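Local coordinates for protein pseudoazurin (Methylobacterium extorquens, PDB 1PMY) that probably transfers electrons in the periplasm as a small blue copper protein that binds one copper ion per molecule, at residues D1-K6 against A21-K26; M15-P20 against Q112-P117; D51-V56 against G72-K77; D97-A102 against P117-I122. All coordinates share one frame; numbering follows the deposited sequence.

Interaction 1: residues D1-K6 against A21-K26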
loop_
_atom_site.group_PDB
_atom_site.type_symbol
_atom_site.label_atom_id
_atom_site.label_comp_id
_atom_site.label_asym_id
_atom_site.label_seq_id
_atom_site.Cartn_x
_atom_site.Cartn_y
_atom_site.Cartn_z
ATOM N N ASP A 1 5.789 -12.658 -10.696
ATOM C CA ASP A 1 4.645 -12.166 -11.478
ATOM C C ASP A 1 4.256 -10.747 -11.006
ATOM O O ASP A 1 4.720 -10.287 -9.971
ATOM C CB ASP A 1 3.527 -13.109 -11.669
ATOM C CG ASP A 1 2.863 -13.569 -10.395
ATOM O OD1 ASP A 1 2.278 -12.755 -9.687
ATOM O OD2 ASP A 1 2.939 -14.822 -10.172
ATOM N N GLU A 2 3.444 -10.141 -11.857
ATOM C CA GLU A 2 3.022 -8.761 -11.704
ATOM C C GLU A 2 1.530 -8.589 -11.624
ATOM O O GLU A 2 0.750 -9.090 -12.493
ATOM C CB GLU A 2 3.519 -7.856 -12.790
ATOM C CG GLU A 2 2.961 -6.407 -12.835
ATOM C CD GLU A 2 3.461 -5.857 -14.165
ATOM O OE1 GLU A 2 4.644 -5.568 -14.293
ATOM O OE2 GLU A 2 2.577 -5.916 -15.037
ATOM N N VAL A 3 1.176 -7.918 -10.554
ATOM C CA VAL A 3 -0.231 -7.663 -10.136
ATOM C C VAL A 3 -0.492 -6.176 -10.404
ATOM O O VAL A 3 0.403 -5.366 -10.146
ATOM C CB VAL A 3 -0.311 -7.992 -8.599
ATOM C CG1 VAL A 3 -1.570 -7.574 -7.918
ATOM C CG2 VAL A 3 -0.003 -9.489 -8.387
ATOM N N ALA A 4 -1.678 -5.905 -10.892
ATOM C CA ALA A 4 -2.069 -4.520 -11.157
ATOM C C ALA A 4 -3.044 -4.076 -10.047
ATOM O O ALA A 4 -4.033 -4.756 -9.763
ATOM C CB ALA A 4 -2.850 -4.568 -12.531
ATOM N N VAL A 5 -2.819 -2.853 -9.653
ATOM C CA VAL A 5 -3.541 -2.071 -8.702
ATOM C C VAL A 5 -3.842 -0.702 -9.366
ATOM O O VAL A 5 -2.926 -0.062 -9.913
ATOM C CB VAL A 5 -2.644 -1.828 -7.431
ATOM C CG1 VAL A 5 -3.374 -0.873 -6.448
ATOM C CG2 VAL A 5 -2.433 -3.187 -6.779
ATOM N N LYS A 6 -5.121 -0.397 -9.332
ATOM C CA LYS A 6 -5.681 0.827 -9.861
ATOM C C LYS A 6 -5.719 1.954 -8.785
ATOM O O LYS A 6 -6.099 1.691 -7.650
ATOM C CB LYS A 6 -7.113 0.710 -10.339
ATOM C CG LYS A 6 -7.645 -0.461 -11.063
ATOM C CD LYS A 6 -6.938 -1.247 -12.090
ATOM C CE LYS A 6 -5.776 -2.136 -11.681
ATOM N NZ LYS A 6 -6.300 -3.271 -10.781
ATOM N N ALA A 21 -6.936 -3.003 -2.236
ATOM C CA ALA A 21 -6.226 -2.257 -1.158
ATOM C C ALA A 21 -5.331 -3.200 -0.378
ATOM O O ALA A 21 -4.375 -2.750 0.368
ATOM C CB ALA A 21 -7.301 -1.588 -0.302
ATOM N N LEU A 22 -5.517 -4.497 -0.516
ATOM C CA LEU A 22 -4.735 -5.568 0.110
ATOM C C LEU A 22 -4.224 -6.543 -0.975
ATOM O O LEU A 22 -5.024 -7.072 -1.751
ATOM C CB LEU A 22 -5.531 -6.181 1.272
ATOM C CG LEU A 22 -4.831 -7.453 1.829
ATOM C CD1 LEU A 22 -3.573 -7.125 2.541
ATOM C CD2 LEU A 22 -5.830 -8.222 2.654
ATOM N N VAL A 23 -2.919 -6.619 -1.060
ATOM C CA VAL A 23 -2.201 -7.429 -2.019
ATOM C C VAL A 23 -1.295 -8.465 -1.352
ATOM O O VAL A 23 -0.382 -8.078 -0.595
ATOM C CB VAL A 23 -1.323 -6.511 -2.973
ATOM C CG1 VAL A 23 -0.743 -7.420 -4.074
ATOM C CG2 VAL A 23 -2.217 -5.460 -3.670
ATOM N N ARG A 24 -1.445 -9.714 -1.746
ATOM C CA ARG A 24 -0.579 -10.830 -1.258
ATOM C C ARG A 24 0.413 -11.187 -2.345
ATOM O O ARG A 24 -0.094 -11.483 -3.451
ATOM C CB ARG A 24 -1.396 -11.973 -0.730
ATOM C CG ARG A 24 -2.367 -11.607 0.395
ATOM C CD ARG A 24 -3.228 -12.780 0.804
ATOM N NE ARG A 24 -4.562 -12.315 1.313
ATOM C CZ ARG A 24 -4.851 -12.253 2.608
ATOM N NH1 ARG A 24 -3.993 -12.674 3.535
ATOM N NH2 ARG A 24 -6.018 -11.729 3.029
ATOM N N LEU A 25 1.690 -11.131 -2.170
ATOM C CA LEU A 25 2.717 -11.379 -3.187
ATOM C C LEU A 25 3.747 -12.367 -2.617
ATOM O O LEU A 25 3.866 -12.536 -1.427
ATOM C CB LEU A 25 3.539 -10.058 -3.374
ATOM C CG LEU A 25 2.809 -8.866 -3.990
ATOM C CD1 LEU A 25 3.817 -7.753 -4.288
ATOM C CD2 LEU A 25 2.161 -9.261 -5.291
ATOM N N LYS A 26 4.539 -12.857 -3.556
ATOM C CA LYS A 26 5.675 -13.719 -3.272
ATOM C C LYS A 26 6.903 -12.856 -3.558
ATOM O O LYS A 26 6.757 -11.885 -4.312
ATOM C CB LYS A 26 5.759 -14.915 -4.246
ATOM C CG LYS A 26 4.571 -15.877 -3.962
ATOM C CD LYS A 26 5.133 -17.295 -3.858
ATOM C CE LYS A 26 6.129 -17.454 -2.664
ATOM N NZ LYS A 26 7.003 -18.644 -3.027
#
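Strands 2-6 and 22-25 run antiparallel at 175°, with Val3 facing Val23 and Val5 nearest Ala21, and their axes come no closer than 9.2 Å. That spacing is too wide for backbone pairing. Strands 2-8 and 17-25 form a hairpin and pair at its other end, Lys6 with Asp19 and Leu8 with Val17. Beyond the break in strand 17-25, its 22-25 part faces strand 2-6 across the core, consistent with a cupredoxin beta sandwich. The backbone of Val3 and Val5 pairs instead with strand 30-34, through Ser30, Lys32 and Leu34. The layers are joined here by aliphatic side chains alone. Val23 is the fork in the middle. Its CG1 reaches Val3 CG1 at 3.9 Å, and its CG2 reaches Val5 CG2, also at 3.9 Å. Val3 and Val23 lie alongside each other, pointing opposite ways. Val5 meets Val23 at a slant. Val3 also uses both of its methyls. CG1 stands anti to the backbone N (chi1 169°) and is spent on Val23, which leaves CG2 for Leu25. Around the contact, Leu25 also touches Phe68 and Val90, and Val5 touches Ile31, Phe18 and Pro20. Val5, Val23 and Leu25 are buried. Leu25 has CG anti to its carbonyl carbon (chi1 -67°). One branch of its fork thereby turns back to strand 2-6, where Leu25 CD2 packs 3.8 Å from Val3 CG2.

Interaction 2: residues M15-P20 against Q112-P117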
loop_
_atom_site.group_PDB
_atom_site.type_symbol
_atom_site.label_atom_id
_atom_site.label_comp_id
_atom_site.label_asym_id
_atom_site.label_seq_id
_atom_site.Cartn_x
_atom_site.Cartn_y
_atom_site.Cartn_z
ATOM N N MET A 15 -14.258 7.145 -1.640
ATOM C CA MET A 15 -13.426 8.089 -2.332
ATOM C C MET A 15 -11.924 7.883 -2.062
ATOM O O MET A 15 -11.540 7.611 -0.923
ATOM C CB MET A 15 -13.733 9.554 -2.140
ATOM C CG MET A 15 -15.182 9.911 -2.063
ATOM S SD MET A 15 -16.133 9.152 -3.400
ATOM C CE MET A 15 -15.499 9.981 -4.854
ATOM N N MET A 16 -11.140 8.021 -3.096
ATOM C CA MET A 16 -9.657 7.968 -3.038
ATOM C C MET A 16 -9.176 6.621 -2.504
ATOM O O MET A 16 -8.765 6.535 -1.302
ATOM C CB MET A 16 -9.091 9.128 -2.292
ATOM C CG MET A 16 -9.697 10.468 -2.546
ATOM S SD MET A 16 -9.404 10.791 -4.336
ATOM C CE MET A 16 -10.149 12.388 -4.462
ATOM N N VAL A 17 -9.222 5.606 -3.320
ATOM C CA VAL A 17 -8.857 4.256 -3.010
ATOM C C VAL A 17 -7.922 3.553 -4.065
ATOM O O VAL A 17 -7.825 3.974 -5.215
ATOM C CB VAL A 17 -10.112 3.358 -2.827
ATOM C CG1 VAL A 17 -11.128 3.953 -1.843
ATOM C CG2 VAL A 17 -10.804 3.143 -4.162
ATOM N N PHE A 18 -7.229 2.567 -3.530
ATOM C CA PHE A 18 -6.398 1.677 -4.303
ATOM C C PHE A 18 -7.336 0.451 -4.454
ATOM O O PHE A 18 -7.986 0.102 -3.460
ATOM C CB PHE A 18 -5.074 1.276 -3.662
ATOM C CG PHE A 18 -4.015 2.329 -3.646
ATOM C CD1 PHE A 18 -3.185 2.638 -4.727
ATOM C CD2 PHE A 18 -3.755 2.936 -2.404
ATOM C CE1 PHE A 18 -2.165 3.604 -4.582
ATOM C CE2 PHE A 18 -2.768 3.924 -2.283
ATOM C CZ PHE A 18 -1.999 4.300 -3.348
ATOM N N ASP A 19 -7.258 -0.156 -5.630
ATOM C CA ASP A 19 -8.146 -1.402 -5.742
ATOM C C ASP A 19 -7.303 -2.455 -6.465
ATOM O O ASP A 19 -7.043 -2.210 -7.674
ATOM C CB ASP A 19 -9.404 -1.025 -6.545
ATOM C CG ASP A 19 -10.338 -2.238 -6.715
ATOM O OD1 ASP A 19 -10.171 -3.239 -5.985
ATOM O OD2 ASP A 19 -11.279 -2.156 -7.526
ATOM N N PRO A 20 -6.963 -3.525 -5.811
ATOM C CA PRO A 20 -7.243 -3.870 -4.455
ATOM C C PRO A 20 -6.354 -3.076 -3.427
ATOM O O PRO A 20 -5.343 -2.631 -3.879
ATOM C CB PRO A 20 -6.913 -5.352 -4.383
ATOM C CG PRO A 20 -5.784 -5.522 -5.336
ATOM C CD PRO A 20 -6.217 -4.605 -6.516
ATOM N N GLN A 112 -7.234 5.030 9.626
ATOM C CA GLN A 112 -7.144 3.925 10.591
ATOM C C GLN A 112 -8.287 2.903 10.309
ATOM O O GLN A 112 -8.075 1.676 10.350
ATOM C CB GLN A 112 -7.216 4.346 12.071
ATOM C CG GLN A 112 -6.799 3.244 13.057
ATOM C CD GLN A 112 -5.428 2.653 12.816
ATOM O OE1 GLN A 112 -4.370 3.307 12.846
ATOM N NE2 GLN A 112 -5.285 1.402 12.400
ATOM N N LYS A 113 -9.440 3.488 10.048
ATOM C CA LYS A 113 -10.636 2.650 9.867
ATOM C C LYS A 113 -10.521 1.832 8.618
ATOM O O LYS A 113 -11.233 0.767 8.523
ATOM C CB LYS A 113 -11.929 3.441 9.964
ATOM C CG LYS A 113 -12.211 4.115 11.295
ATOM C CD LYS A 113 -11.654 3.382 12.480
ATOM C CE LYS A 113 -12.447 2.153 12.862
ATOM N NZ LYS A 113 -12.742 2.260 14.376
ATOM N N ARG A 114 -9.781 2.358 7.683
ATOM C CA ARG A 114 -9.560 1.614 6.420
ATOM C C ARG A 114 -8.569 0.509 6.613
ATOM O O ARG A 114 -8.691 -0.557 5.978
ATOM C CB ARG A 114 -9.124 2.593 5.323
ATOM C CG ARG A 114 -10.424 3.209 4.737
ATOM C CD ARG A 114 -10.056 3.892 3.463
ATOM N NE ARG A 114 -11.259 4.604 2.970
ATOM C CZ ARG A 114 -11.177 5.352 1.869
ATOM N NH1 ARG A 114 -10.026 5.538 1.193
ATOM N NH2 ARG A 114 -12.333 5.814 1.402
ATOM N N LEU A 115 -7.512 0.765 7.416
ATOM C CA LEU A 115 -6.485 -0.256 7.628
ATOM C C LEU A 115 -6.946 -1.413 8.493
ATOM O O LEU A 115 -6.445 -2.537 8.320
ATOM C CB LEU A 115 -5.210 0.347 8.283
ATOM C CG LEU A 115 -4.390 1.226 7.380
ATOM C CD1 LEU A 115 -3.356 1.968 8.185
ATOM C CD2 LEU A 115 -3.737 0.369 6.299
ATOM N N ASP A 116 -7.832 -1.087 9.465
ATOM C CA ASP A 116 -8.275 -2.138 10.388
ATOM C C ASP A 116 -8.658 -3.476 9.814
ATOM O O ASP A 116 -8.246 -4.565 10.273
ATOM C CB ASP A 116 -9.313 -1.607 11.377
ATOM C CG ASP A 116 -8.687 -0.707 12.411
ATOM O OD1 ASP A 116 -7.463 -0.704 12.542
ATOM O OD2 ASP A 116 -9.442 0.052 13.055
ATOM N N PRO A 117 -9.551 -3.449 8.822
ATOM C CA PRO A 117 -10.025 -4.675 8.190
ATOM C C PRO A 117 -8.969 -5.329 7.323
ATOM O O PRO A 117 -9.033 -6.580 7.273
ATOM C CB PRO A 117 -11.308 -4.338 7.526
ATOM C CG PRO A 117 -11.528 -2.892 7.766
ATOM C CD PRO A 117 -10.252 -2.274 8.316
#
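Arg114 grips two successive backbone carbonyls, those of Met15 and Met16, with the edge of its guanidinium. Arg114 NH2 donates to Met15 O at 3.0 Å (N-H...O angle 156°). Arg114 NH1 donates to Met16 O, also at 3.0 Å but more bent (140°), and weakly to Met15 O as well. Both oxygens lie close to the guanidinium plane. The donor NH1 sits above the carbonyl plane of Met16, not on a lone pair. The side chain is extended from CG to NE, which carries the charge from the helix across to the corner of the chain at 15-16. Weak bonds to Gly13 O and Gly85 O add to the hold. Packing is limited to Val17, whose CG1 lies 3.6 Å from Arg114 NH1, the two side chains roughly perpendicular. A leucine in place of Arg114 would probably leave the Met15 and Met16 carbonyls without these donors and the corner less firmly held. The end of the Met16 side chain leads away from Arg114 and touches His40, a copper ligand, and Met84. The contact thus ties helix 109-120 to the corner at 15-16, next to strand 17-25. Leu115 of the same helix packs on Val87 of strand 87-92.

Interaction 3: residues D51-V56 against G72-K77; sequences DGADYV and GVYGFK
Tyr74 is the first residue of strand 72-77 to reach the 51-56 loop, where it meets Ala53. Its CG lies anti to the carbonyl carbon (chi1 -71°), and the ring extends to the loop. Ala53 CB sits obliquely to this ring, 3.7 Å from Tyr74 CE2 and 3.9 Å from Tyr74 OH. The hydroxyl is hydrogen-bonded to Lys70 O, so the polar end of a buried residue is satisfied and the ring is held at its far end. Phe68 meets the same ring edge to face, and Pro50, Val90 and Val92 touch the side chain too. Gly75 adds no side chain, but its backbone bonds to Ile45 and Met48. Phe76, two residues on from Tyr74, again sends its ring to the loop. Phe76 CE1 lies 4.1 Å from Val56 CB and equally 4.1 Å from Val56 CG2. The Val56 and Phe76 side chains stand nearly square to one another. Val56 CB lies oblique to the ring, neither over its face nor at its edge. Val56 is itself tied to Thr44, through backbone bonds and through its N to Thr44 OG1. Phe76 also packs on Val42, Thr44, Phe68 and Val90. The closest contacts are between carbon atoms, and no polar bond joins the two segments. Two aromatic rings spaced along one strand, with the 51-56 loop running past their outer ends, close one side of the core of a cupredoxin beta sandwich. The strand runs directly on to the copper ligand Cys78.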
loop_
_atom_site.group_PDB
_atom_site.type_symbol
_atom_site.label_atom_id
_atom_site.label_comp_id
_atom_site.label_asym_id
_atom_site.label_seq_id
_atom_site.Cartn_x
_atom_site.Cartn_y
_atom_site.Cartn_z
ATOM N N ASP A 51 12.939 -3.842 7.196
ATOM C CA ASP A 51 14.228 -3.120 7.184
ATOM C C ASP A 51 14.981 -3.571 5.954
ATOM O O ASP A 51 14.835 -4.748 5.604
ATOM C CB ASP A 51 14.930 -3.097 8.532
ATOM C CG ASP A 51 15.042 -4.431 9.177
ATOM O OD1 ASP A 51 15.309 -5.393 8.383
ATOM O OD2 ASP A 51 14.841 -4.541 10.438
ATOM N N GLY A 52 15.587 -2.613 5.292
ATOM C CA GLY A 52 16.290 -3.013 4.029
ATOM C C GLY A 52 15.506 -2.707 2.776
ATOM O O GLY A 52 16.143 -2.633 1.699
ATOM N N ALA A 53 14.180 -2.548 2.865
ATOM C CA ALA A 53 13.372 -2.197 1.678
ATOM C C ALA A 53 13.687 -0.749 1.257
ATOM O O ALA A 53 13.915 0.172 2.101
ATOM C CB ALA A 53 11.922 -2.444 1.963
ATOM N N ASP A 54 13.733 -0.512 -0.040
ATOM C CA ASP A 54 13.990 0.849 -0.595
ATOM C C ASP A 54 12.686 1.697 -0.408
ATOM O O ASP A 54 11.590 1.183 -0.509
ATOM C CB ASP A 54 14.189 0.761 -2.099
ATOM C CG ASP A 54 15.265 -0.165 -2.655
ATOM O OD1 ASP A 54 16.385 -0.099 -2.205
ATOM O OD2 ASP A 54 14.882 -0.871 -3.651
ATOM N N TYR A 55 12.917 2.990 -0.231
ATOM C CA TYR A 55 11.766 3.929 -0.026
ATOM C C TYR A 55 11.219 4.180 -1.449
ATOM O O TYR A 55 12.023 4.355 -2.380
ATOM C CB TYR A 55 12.382 5.252 0.548
ATOM C CG TYR A 55 11.300 6.212 1.028
ATOM C CD1 TYR A 55 10.748 6.075 2.298
ATOM C CD2 TYR A 55 10.773 7.175 0.157
ATOM C CE1 TYR A 55 9.750 6.966 2.719
ATOM C CE2 TYR A 55 9.771 8.067 0.575
ATOM C CZ TYR A 55 9.229 7.911 1.842
ATOM O OH TYR A 55 8.233 8.733 2.323
ATOM N N VAL A 56 9.898 4.137 -1.527
ATOM C CA VAL A 56 9.203 4.352 -2.812
ATOM C C VAL A 56 8.484 5.704 -2.771
ATOM O O VAL A 56 7.841 6.008 -1.738
ATOM C CB VAL A 56 8.151 3.203 -2.977
ATOM C CG1 VAL A 56 7.248 3.394 -4.199
ATOM C CG2 VAL A 56 8.833 1.856 -2.934
ATOM N N GLY A 72 7.684 -9.453 4.165
ATOM C CA GLY A 72 7.152 -8.630 5.273
ATOM C C GLY A 72 5.952 -7.808 4.803
ATOM O O GLY A 72 5.385 -8.047 3.742
ATOM N N VAL A 73 5.548 -6.900 5.671
ATOM C CA VAL A 73 4.392 -6.055 5.592
ATOM C C VAL A 73 4.775 -4.612 5.216
ATOM O O VAL A 73 5.737 -4.054 5.799
ATOM C CB VAL A 73 3.713 -6.019 7.029
ATOM C CG1 VAL A 73 2.402 -5.259 7.001
ATOM C CG2 VAL A 73 3.378 -7.510 7.386
ATOM N N TYR A 74 4.123 -4.122 4.169
ATOM C CA TYR A 74 4.433 -2.767 3.633
ATOM C C TYR A 74 3.142 -1.921 3.672
ATOM O O TYR A 74 2.085 -2.478 3.267
ATOM C CB TYR A 74 4.774 -2.945 2.159
ATOM C CG TYR A 74 6.089 -3.627 1.882
ATOM C CD1 TYR A 74 6.198 -5.033 2.002
ATOM C CD2 TYR A 74 7.203 -2.875 1.533
ATOM C CE1 TYR A 74 7.456 -5.612 1.673
ATOM C CE2 TYR A 74 8.439 -3.471 1.253
ATOM C CZ TYR A 74 8.543 -4.873 1.328
ATOM O OH TYR A 74 9.737 -5.462 0.973
ATOM N N GLY A 75 3.238 -0.661 4.069
ATOM C CA GLY A 75 2.026 0.201 3.977
ATOM C C GLY A 75 2.444 1.336 2.972
ATOM O O GLY A 75 3.647 1.729 3.060
ATOM N N PHE A 76 1.467 1.599 2.121
ATOM C CA PHE A 76 1.740 2.667 1.128
ATOM C C PHE A 76 0.556 3.649 1.214
ATOM O O PHE A 76 -0.547 3.207 1.455
ATOM C CB PHE A 76 1.770 2.091 -0.304
ATOM C CG PHE A 76 2.941 1.187 -0.601
ATOM C CD1 PHE A 76 4.175 1.791 -0.724
ATOM C CD2 PHE A 76 2.801 -0.213 -0.588
ATOM C CE1 PHE A 76 5.307 0.988 -0.939
ATOM C CE2 PHE A 76 3.910 -1.024 -0.872
ATOM C CZ PHE A 76 5.129 -0.388 -1.016
ATOM N N LYS A 77 0.889 4.877 0.939
ATOM C CA LYS A 77 -0.115 5.954 0.864
ATOM C C LYS A 77 -0.009 6.542 -0.565
ATOM O O LYS A 77 0.931 6.405 -1.323
ATOM C CB LYS A 77 0.293 7.075 1.889
ATOM C CG LYS A 77 1.559 7.858 1.668
ATOM C CD LYS A 77 1.657 8.990 2.743
ATOM C CE LYS A 77 3.018 9.646 2.594
ATOM N NZ LYS A 77 3.013 10.781 3.621
#

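Interaction 4: residues D97-A102 against P117-I122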
loop_
_atom_site.group_PDB
_atom_site.type_symbol
_atom_site.label_atom_id
_atom_site.label_comp_id
_atom_site.label_asym_id
_atom_site.label_seq_id
_atom_site.Cartn_x
_atom_site.Cartn_y
_atom_site.Cartn_z
ATOM N N ASP A 97 8.014 -10.419 10.736
ATOM C CA ASP A 97 8.910 -9.730 11.684
ATOM C C ASP A 97 8.458 -8.300 11.949
ATOM O O ASP A 97 8.490 -7.906 13.134
ATOM C CB ASP A 97 10.375 -9.737 11.240
ATOM C CG ASP A 97 11.055 -11.048 11.095
ATOM O OD1 ASP A 97 10.499 -12.136 11.370
ATOM O OD2 ASP A 97 12.242 -11.027 10.668
ATOM N N ASN A 98 8.066 -7.526 10.934
ATOM C CA ASN A 98 7.654 -6.160 11.079
ATOM C C ASN A 98 6.174 -5.900 11.269
ATOM O O ASN A 98 5.669 -4.734 11.302
ATOM C CB ASN A 98 8.291 -5.247 10.023
ATOM C CG ASN A 98 7.465 -5.425 8.707
ATOM O OD1 ASN A 98 7.225 -6.536 8.236
ATOM N ND2 ASN A 98 7.033 -4.286 8.184
ATOM N N LEU A 99 5.359 -6.940 11.366
ATOM C CA LEU A 99 3.890 -6.744 11.593
ATOM C C LEU A 99 3.537 -5.911 12.835
ATOM O O LEU A 99 2.720 -5.010 12.673
ATOM C CB LEU A 99 3.296 -8.174 11.706
ATOM C CG LEU A 99 1.767 -8.179 11.775
ATOM C CD1 LEU A 99 1.075 -7.451 10.691
ATOM C CD2 LEU A 99 1.422 -9.718 11.673
ATOM N N GLU A 100 4.037 -6.200 13.989
ATOM C CA GLU A 100 3.637 -5.435 15.226
ATOM C C GLU A 100 4.084 -4.000 15.041
ATOM O O GLU A 100 3.315 -3.081 15.409
ATOM C CB GLU A 100 4.327 -6.102 16.432
ATOM C CG GLU A 100 4.101 -5.416 17.801
ATOM C CD GLU A 100 2.690 -5.205 18.223
ATOM O OE1 GLU A 100 1.737 -5.862 17.767
ATOM O OE2 GLU A 100 2.557 -4.236 19.037
ATOM N N ALA A 101 5.281 -3.774 14.495
ATOM C CA ALA A 101 5.767 -2.442 14.199
ATOM C C ALA A 101 4.854 -1.663 13.239
ATOM O O ALA A 101 4.516 -0.469 13.431
ATOM C CB ALA A 101 7.228 -2.358 13.815
ATOM N N ALA A 102 4.494 -2.355 12.156
ATOM C CA ALA A 102 3.713 -1.683 11.058
ATOM C C ALA A 102 2.311 -1.360 11.553
ATOM O O ALA A 102 1.780 -0.253 11.253
ATOM C CB ALA A 102 3.700 -2.492 9.795
ATOM N N PRO A 117 -9.551 -3.449 8.822
ATOM C CA PRO A 117 -10.025 -4.675 8.190
ATOM C C PRO A 117 -8.969 -5.329 7.323
ATOM O O PRO A 117 -9.033 -6.580 7.273
ATOM C CB PRO A 117 -11.308 -4.338 7.526
ATOM C CG PRO A 117 -11.528 -2.892 7.766
ATOM C CD PRO A 117 -10.252 -2.274 8.316
ATOM N N LEU A 118 -8.019 -4.550 6.852
ATOM C CA LEU A 118 -6.935 -5.118 6.032
ATOM C C LEU A 118 -6.011 -5.886 6.977
ATOM O O LEU A 118 -5.663 -7.044 6.708
ATOM C CB LEU A 118 -6.236 -4.089 5.171
ATOM C CG LEU A 118 -7.064 -3.264 4.202
ATOM C CD1 LEU A 118 -6.387 -2.131 3.502
ATOM C CD2 LEU A 118 -8.009 -4.068 3.348
ATOM N N PHE A 119 -5.702 -5.245 8.122
ATOM C CA PHE A 119 -4.822 -5.950 9.060
ATOM C C PHE A 119 -5.508 -7.252 9.481
ATOM O O PHE A 119 -4.830 -8.309 9.685
ATOM C CB PHE A 119 -4.364 -5.070 10.234
ATOM C CG PHE A 119 -3.115 -4.288 9.926
ATOM C CD1 PHE A 119 -1.878 -4.905 9.753
ATOM C CD2 PHE A 119 -3.207 -2.906 9.749
ATOM C CE1 PHE A 119 -0.726 -4.149 9.478
ATOM C CE2 PHE A 119 -2.098 -2.152 9.426
ATOM C CZ PHE A 119 -0.849 -2.775 9.305
ATOM N N ALA A 120 -6.811 -7.102 9.731
ATOM C CA ALA A 120 -7.609 -8.252 10.213
ATOM C C ALA A 120 -7.510 -9.445 9.294
ATOM O O ALA A 120 -7.523 -10.614 9.753
ATOM C CB ALA A 120 -9.078 -7.801 10.332
ATOM N N GLN A 121 -7.461 -9.203 8.021
ATOM C CA GLN A 121 -7.368 -10.143 6.927
ATOM C C GLN A 121 -6.000 -10.716 6.684
ATOM O O GLN A 121 -5.846 -11.538 5.774
ATOM C CB GLN A 121 -7.931 -9.477 5.630
ATOM C CG GLN A 121 -9.431 -9.302 5.775
ATOM C CD GLN A 121 -10.078 -8.579 4.632
ATOM O OE1 GLN A 121 -10.716 -7.517 4.733
ATOM N NE2 GLN A 121 -10.000 -9.201 3.445
ATOM N N ILE A 122 -4.996 -10.380 7.407
ATOM C CA ILE A 122 -3.610 -10.799 7.378
ATOM C C ILE A 122 -3.287 -11.635 8.615
ATOM O O ILE A 122 -2.311 -12.404 8.662
ATOM C CB ILE A 122 -2.692 -9.561 7.166
ATOM C CG1 ILE A 122 -2.397 -9.341 5.680
ATOM C CG2 ILE A 122 -1.402 -9.503 7.990
ATOM C CD1 ILE A 122 -3.332 -9.870 4.618
#
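The two C-terminal helices that pseudoazurin carries beyond its cupredoxin sandwich come together at Leu99 and Phe119. Helix 99-103 supplies Leu99 and Ala102. The end of helix 109-120 supplies Phe119, and Ile122 follows it. Leu99 CD1 comes in at the edge of the Phe119 ring, near its plane, and lies 4.0 Å from Phe119 CE1 and 4.0 Å from Phe119 CD1. The two side chains run alongside and head in opposing senses. Leu99 CG is anti to the backbone N (chi1 -173°), and from there CD1 extends to the other helix. The same methyl also touches Ile122, with Leu99 CD1 to Ile122 CG2 at 4.2 Å. About one turn further along the first helix, the ring meets backbone: Phe119 CZ is 4.1 Å from Ala102 C, at an oblique angle. Val73 of strand 72-77 lies against Leu99, Ala102 and Phe119 alike, and Leu89 of strand 87-92 also touches Phe119. The ring is therefore shared between the helices and the sheet. An alanine at Phe119 is likely to open a gap between Leu99, Ala102 and Val73, leaving the Leu99-Ile122 touch as the remaining side-chain contact between the segments. No polar group bridges these segments. The join depends on shape and on hiding hydrocarbon from water, without the directional constraint that hydrogen bonds would impose.

In the fold
Interactions 1 and 2 both draw on strand 17-25 and are linked where Lys6 O lies 3.0 Å from Asp19 N, a probable hydrogen bond. Interaction 2 is near the metal: the Met16 side chain is about 5 Å from the copper ion, which His40, Cys78, His81 and Met86 bind. The side chains of Val5 (interaction 1) and Phe76 (interaction 3) are each about 11 Å from the copper ion. Interactions 2 and 3 lie on opposite sides of the chain's centre, their own centres about 17 Å apart. Interaction 4 shares helix 109-120 with interaction 2. It meets interaction 3 where Asn98 ND2 is 2.7 Å from Val73 O, and interaction 1 where Arg24 NH2 is 2.8 Å from Gln121 O.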